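Local coordinates for protein galactokinase (Bifidobacterium longum subsp. infantis ATCC 15697 = JCM 1222 = DSM 20088, PDB 6TEQ) that probably phosphorylates galactose with ATP, as a GHMP-family galactokinase, and binds 2-deoxy-2-fluoro-galactose in its sugar pocket, at residues D236-H241 with A400-P405. Residues are numbered along the deposited sequence; the frame is centred on the assembly and turned at random.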
ATOM      1  N   ASP A 236      -5.732  -5.332  11.712  1.00 12.84           N
ATOM      2  CA  ASP A 236      -6.592  -4.233  11.261  1.00 12.79           C
ATOM      3  C   ASP A 236      -7.411  -3.743  12.448  1.00 13.62           C
ATOM      4  O   ASP A 236      -8.212  -4.490  13.034  1.00 13.65           O
ATOM      5  CB  ASP A 236      -7.465  -4.732  10.123  1.00 13.93           C
ATOM      6  CG  ASP A 236      -8.531  -3.751   9.647  1.00 14.96           C
ATOM      7  OD1 ASP A 236      -8.510  -2.582  10.052  1.00 17.17           O
ATOM      8  OD2 ASP A 236      -9.361  -4.203   8.875  1.00 19.29           O
ATOM      9  N   THR A 237      -7.159  -2.530  12.898  1.00 15.49           N
ATOM     10  CA  THR A 237      -7.857  -1.982  14.079  1.00 15.17           C
ATOM     11  C   THR A 237      -9.354  -1.869  13.828  1.00 13.09           C
ATOM     12  O   THR A 237     -10.075  -1.868  14.812  1.00 15.79           O
ATOM     13  CB  THR A 237      -7.346  -0.614  14.530  1.00 15.49           C
ATOM     14  OG1 THR A 237      -7.625   0.383  13.526  1.00 14.95           O
ATOM     15  CG2 THR A 237      -5.868  -0.725  14.871  1.00 16.18           C
ATOM     16  N   GLN A 238      -9.785  -1.787  12.586  1.00 13.62           N
ATOM     17  CA  GLN A 238     -11.195  -1.455  12.261  1.00 14.69           C
ATOM     18  C   GLN A 238     -11.615  -0.136  12.934  1.00 18.60           C
ATOM     19  O   GLN A 238     -12.845   0.053  13.148  1.00 19.84           O
ATOM     20  CB  GLN A 238     -12.095  -2.641  12.605  1.00 15.69           C
ATOM     21  CG  GLN A 238     -11.674  -3.892  11.865  1.00 15.80           C
ATOM     22  CD  GLN A 238     -12.798  -4.884  11.740  1.00 19.60           C
ATOM     23  OE1 GLN A 238     -13.046  -5.730  12.599  1.00 23.08           O
ATOM     24  NE2 GLN A 238     -13.592  -4.626  10.717  1.00 20.89           N
ATOM     25  N   ALA A 239     -10.659   0.764  13.242  1.00 18.82           N
ATOM     26  CA  ALA A 239     -10.995   2.065  13.856  1.00 20.55           C
ATOM     27  C   ALA A 239     -11.726   2.819  12.771  1.00 25.54           C
ATOM     28  O   ALA A 239     -11.318   2.722  11.577  1.00 26.79           O
ATOM     29  CB  ALA A 239      -9.811   2.856  14.276  1.00 21.45           C
ATOM     30  N   PRO A 240     -12.757   3.611  13.172  1.00 27.60           N
ATOM     31  CA  PRO A 240     -13.565   4.347  12.209  1.00 28.00           C
ATOM     32  C   PRO A 240     -12.640   5.416  11.622  1.00 24.73           C
ATOM     33  O   PRO A 240     -11.985   6.132  12.365  1.00 28.80           O
ATOM     34  CB  PRO A 240     -14.689   4.923  13.073  1.00 34.37           C
ATOM     35  CG  PRO A 240     -14.049   5.121  14.416  1.00 40.72           C
ATOM     36  CD  PRO A 240     -13.203   3.873  14.570  1.00 36.03           C
ATOM     37  N   HIS A 241     -12.530   5.502  10.313  1.00 32.21           N
ATOM     38  CA  HIS A 241     -11.721   6.613   9.760  1.00 33.87           C
ATOM     39  C   HIS A 241     -12.268   6.991   8.408  1.00 33.92           C
ATOM     40  O   HIS A 241     -13.334   6.407   8.044  1.00 33.75           O
ATOM     41  CB  HIS A 241     -10.253   6.263   9.807  0.50 27.52           C
ATOM     42  CG  HIS A 241      -9.906   5.107   8.947  0.50 20.78           C
ATOM     43  ND1 HIS A 241      -9.049   5.254   7.913  0.50 21.70           N
ATOM     44  CD2 HIS A 241     -10.218   3.802   9.030  0.50 20.53           C
ATOM     45  CE1 HIS A 241      -8.882   4.087   7.328  0.50 27.25           C
ATOM     46  NE2 HIS A 241      -9.575   3.178   8.009  0.50 23.10           N
ATOM     47  N   ALA A 400     -14.162  -4.170  17.584  1.00 16.44           N
ATOM     48  CA  ALA A 400     -13.258  -5.332  17.553  1.00 16.89           C
ATOM     49  C   ALA A 400     -12.270  -5.188  16.425  1.00 14.65           C
ATOM     50  O   ALA A 400     -12.655  -4.866  15.300  1.00 15.37           O
ATOM     51  CB  ALA A 400     -14.000  -6.607  17.393  1.00 18.14           C
ATOM     52  N   PRO A 401     -10.994  -5.558  16.647  1.00 15.11           N
ATOM     53  CA  PRO A 401     -10.055  -5.629  15.533  1.00 14.39           C
ATOM     54  C   PRO A 401     -10.216  -6.958  14.805  1.00 14.79           C
ATOM     55  O   PRO A 401     -10.868  -7.903  15.320  1.00 16.00           O
ATOM     56  CB  PRO A 401      -8.714  -5.487  16.255  1.00 15.33           C
ATOM     57  CG  PRO A 401      -8.939  -6.209  17.539  1.00 15.88           C
ATOM     58  CD  PRO A 401     -10.367  -5.918  17.925  1.00 17.53           C
ATOM     59  N   ARG A 402      -9.448  -7.086  13.717  1.00 12.73           N
ATOM     60  CA  ARG A 402      -9.313  -8.402  13.045  1.00 12.37           C
ATOM     61  C   ARG A 402      -7.867  -8.524  12.612  1.00 14.34           C
ATOM     62  O   ARG A 402      -7.211  -7.492  12.375  1.00 22.00           O
ATOM     63  CB  ARG A 402     -10.301  -8.546  11.903  1.00 16.53           C
ATOM     64  CG  ARG A 402     -10.104  -7.529  10.816  1.00 17.04           C
ATOM     65  CD  ARG A 402     -11.319  -7.480   9.868  1.00 19.88           C
ATOM     66  NE  ARG A 402     -11.186  -6.361   9.003  1.00 20.06           N
ATOM     67  CZ  ARG A 402     -12.124  -5.971   8.172  1.00 19.80           C
ATOM     68  NH1 ARG A 402     -13.196  -6.744   8.015  1.00 24.84           N
ATOM     69  NH2 ARG A 402     -11.940  -4.867   7.471  1.00 25.46           N
ATOM     70  N   ALA A 403      -7.403  -9.723  12.428  1.00 12.43           N
ATOM     71  CA  ALA A 403      -6.017  -9.975  12.079  1.00 12.49           C
ATOM     72  C   ALA A 403      -5.959 -10.703  10.755  1.00 12.43           C
ATOM     73  O   ALA A 403      -6.949 -11.135  10.216  1.00 13.27           O
ATOM     74  CB  ALA A 403      -5.350 -10.747  13.203  1.00 12.76           C
ATOM     75  N   LEU A 404      -4.773 -10.710  10.171  1.00 13.30           N
ATOM     76  CA  LEU A 404      -4.552 -11.377   8.870  1.00 14.71           C
ATOM     77  C   LEU A 404      -3.226 -12.102   8.995  1.00 12.93           C
ATOM     78  O   LEU A 404      -2.268 -11.507   9.491  1.00 16.31           O
ATOM     79  CB  LEU A 404      -4.386 -10.338   7.742  1.00 19.27           C
ATOM     80  CG  LEU A 404      -5.492  -9.442   7.227  1.00 24.87           C
ATOM     81  CD1 LEU A 404      -5.749  -8.368   8.229  1.00 21.19           C
ATOM     82  CD2 LEU A 404      -4.995  -8.806   5.908  1.00 20.99           C
ATOM     83  N   PRO A 405      -3.098 -13.335   8.459  1.00 12.42           N
ATOM     84  CA  PRO A 405      -1.792 -13.933   8.256  1.00 13.25           C
ATOM     85  C   PRO A 405      -1.028 -13.090   7.242  1.00 14.33           C
ATOM     86  O   PRO A 405      -1.641 -12.473   6.359  1.00 15.43           O
ATOM     87  CB  PRO A 405      -2.086 -15.312   7.712  1.00 15.71           C
ATOM     88  CG  PRO A 405      -3.416 -15.144   7.032  1.00 16.82           C
ATOM     89  CD  PRO A 405      -4.174 -14.142   7.890  1.00 14.91           C
TER
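D236 and R402 face each other as an antiparallel hydrogen-bonded pair. D236 N donates to R402 O at 2.7 Å, and R402 N returns a straighter bond to D236 O at 3.0 Å. The same two residues are joined by a salt bridge, their side chains lying alongside each other on one face of the sheet. R402 NE (2.8 Å) and NH2 (3.0 Å) both converge on D236 OD2, which sits in the guanidinium plane, although the carboxylate itself is twisted 46° from it. CG of D236 stands anti to the backbone N (chi1 173°), which carries the carboxylate up beside the arginine. D236 OD1 accepts from Q238 N at 2.9 Å, an Asx turn that bends the chain as it leaves the strand. Stacking completes the grip: the Q238 side chain crosses the arginine chain and lays its amide on one guanidinium face, planes 14° apart, its end over the centre. A leucine in place of R402 would probably leave the buried D236 carboxylate without its counter-charge and the Q238 amide without its flat partner. On the opposite side of the sheet P401 packs against helix 382-396, its CB 3.4 Å from D236 O. Strand 402-404 thus links strand 5-6 to the end of 230-236 in a mixed sheet of this GHMP-family kinase, the D236 side chain about 6 Å from ADP-binding G136, though no nucleotide is bound here.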